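Local coordinates for protein proteasome accessory factor B/C (PafBC) (Paenarthrobacter aurescens, PDB 6SJ9) that probably regulates transcription in the bacterial DNA damage response, joining winged helix-turn-helix modules to WYL domains with an Sm-like fold, at residues 539-544 with 565-570. Numbering follows the deposited sequence.
Sequences YCHSKA and SGSATA
S567 CB sits over one face of the Y539 ring, displaced toward the CE1 and CZ rim, 3.7 Å from the ring centroid and 16° off the normal, a CH-pi contact. The Y539 CB points toward the loop, and with CG anti to the backbone N (chi1 -174°) the ring lies along S567 and A568; an aromatic suits this place because its broad face accepts a serine methylene. Y539 CB is 4.2 Å from A568 CB, and A568 also rests on L525 and V546 of the two flanking strands, so a small alanine fits among all three. The ring's CD1 edge lies over one face of the H541 imidazole. A leucine in place of Y539 would probably leave S567 CB without an aromatic face and the H541 ring with less to pack against. Strand 533-540 belongs to the five-stranded antiparallel sheet of the second WYL domain, an Sm-like fold, and the loop between strands 562-563 and 586-592 folds back against its end. Beyond it, histidine suits H541 because it can offer an N-H on each side: ND1 to the D521 carbonyl, NE2 to S565 OG at 3.1 Å, in the imidazole plane with an N-H...O angle of 147°. Two such bonds would favour a positively charged ring, in keeping with D523 nearby. A serine suits S565 because its hydroxyl, shared among H541, S567 N (an ST turn) and S567 OG, can probably give its proton to the D523 carboxylate.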
loop_
_atom_site.group_PDB
_atom_site.type_symbol
_atom_site.label_atom_id
_atom_site.label_comp_id
_atom_site.label_asym_id
_atom_site.label_seq_id
_atom_site.Cartn_x
_atom_site.Cartn_y
_atom_site.Cartn_z
ATOM N N TYR A 539 -11.649 14.854 -17.181
ATOM C CA TYR A 539 -10.859 14.648 -18.389
ATOM C C TYR A 539 -10.263 15.999 -18.772
ATOM O O TYR A 539 -11.003 16.947 -19.028
ATOM C CB TYR A 539 -11.707 14.044 -19.536
ATOM C CG TYR A 539 -10.792 13.713 -20.727
ATOM C CD1 TYR A 539 -10.518 14.656 -21.696
ATOM C CD2 TYR A 539 -10.163 12.471 -20.830
ATOM C CE1 TYR A 539 -9.650 14.378 -22.775
ATOM C CE2 TYR A 539 -9.300 12.175 -21.906
ATOM C CZ TYR A 539 -9.053 13.143 -22.873
ATOM O OH TYR A 539 -8.209 12.881 -23.924
ATOM N N CYS A 540 -8.937 16.104 -18.756
ATOM C CA CYS A 540 -8.260 17.355 -19.036
ATOM C C CYS A 540 -7.893 17.414 -20.515
ATOM O O CYS A 540 -7.199 16.527 -21.015
ATOM C CB CYS A 540 -7.017 17.518 -18.175
ATOM S SG CYS A 540 -6.032 19.003 -18.664
ATOM N N HIS A 541 -8.442 18.391 -21.247
ATOM C CA HIS A 541 -8.096 18.482 -22.660
ATOM C C HIS A 541 -6.684 18.990 -22.892
ATOM O O HIS A 541 -6.183 18.817 -23.989
ATOM C CB HIS A 541 -9.121 19.322 -23.443
ATOM C CG HIS A 541 -10.411 18.603 -23.554
ATOM N ND1 HIS A 541 -11.416 18.743 -22.618
ATOM C CD2 HIS A 541 -10.768 17.563 -24.342
ATOM C CE1 HIS A 541 -12.394 17.899 -22.903
ATOM N NE2 HIS A 541 -12.017 17.163 -23.938
ATOM N N SER A 542 -6.034 19.623 -21.911
ATOM C CA SER A 542 -4.617 19.937 -22.098
ATOM C C SER A 542 -3.693 18.735 -21.939
ATOM O O SER A 542 -2.692 18.667 -22.637
ATOM C CB SER A 542 -4.182 21.049 -21.156
ATOM O OG SER A 542 -4.881 22.214 -21.541
ATOM N N LYS A 543 -3.944 17.816 -21.015
ATOM C CA LYS A 543 -3.107 16.623 -20.920
ATOM C C LYS A 543 -3.630 15.497 -21.797
ATOM O O LYS A 543 -2.983 14.457 -21.907
ATOM C CB LYS A 543 -3.024 16.131 -19.461
ATOM C CG LYS A 543 -2.548 17.149 -18.474
ATOM C CD LYS A 543 -1.149 17.712 -18.884
ATOM C CE LYS A 543 -0.357 18.138 -17.659
ATOM N NZ LYS A 543 0.413 19.378 -17.984
ATOM N N ALA A 544 -4.813 15.669 -22.377
ATOM C CA ALA A 544 -5.498 14.619 -23.105
ATOM C C ALA A 544 -5.565 13.346 -22.268
ATOM O O ALA A 544 -5.178 12.263 -22.703
ATOM C CB ALA A 544 -4.830 14.381 -24.487
ATOM N N SER A 565 -17.031 16.352 -23.631
ATOM C CA SER A 565 -16.629 15.722 -24.885
ATOM C C SER A 565 -16.850 14.221 -24.841
ATOM O O SER A 565 -16.965 13.584 -25.889
ATOM C CB SER A 565 -15.161 16.018 -25.171
ATOM O OG SER A 565 -14.412 15.195 -24.282
ATOM N N GLY A 566 -16.843 13.625 -23.655
ATOM C CA GLY A 566 -16.916 12.181 -23.634
ATOM C C GLY A 566 -15.641 11.475 -24.050
ATOM O O GLY A 566 -15.700 10.339 -24.528
ATOM N N SER A 567 -14.491 12.149 -23.962
ATOM C CA SER A 567 -13.232 11.481 -24.268
ATOM C C SER A 567 -12.782 10.549 -23.160
ATOM O O SER A 567 -11.886 9.732 -23.395
ATOM C CB SER A 567 -12.141 12.491 -24.562
ATOM O OG SER A 567 -12.579 13.297 -25.615
ATOM N N ALA A 568 -13.351 10.668 -21.959
ATOM C CA ALA A 568 -12.935 9.774 -20.886
ATOM C C ALA A 568 -13.326 8.327 -21.204
ATOM O O ALA A 568 -12.524 7.406 -21.014
ATOM C CB ALA A 568 -13.539 10.253 -19.563
ATOM N N THR A 569 -14.543 8.110 -21.713
ATOM C CA THR A 569 -14.987 6.781 -22.122
ATOM C C THR A 569 -14.302 6.302 -23.402
ATOM O O THR A 569 -14.404 5.116 -23.730
ATOM C CB THR A 569 -16.511 6.743 -22.277
ATOM O OG1 THR A 569 -16.921 7.672 -23.288
ATOM C CG2 THR A 569 -17.192 7.081 -20.960
ATOM N N ALA A 570 -13.635 7.194 -24.133
ATOM C CA ALA A 570 -12.893 6.870 -25.345
ATOM C C ALA A 570 -11.418 6.682 -25.001
ATOM O O ALA A 570 -10.926 7.214 -24.003
ATOM C CB ALA A 570 -13.055 7.966 -26.404
#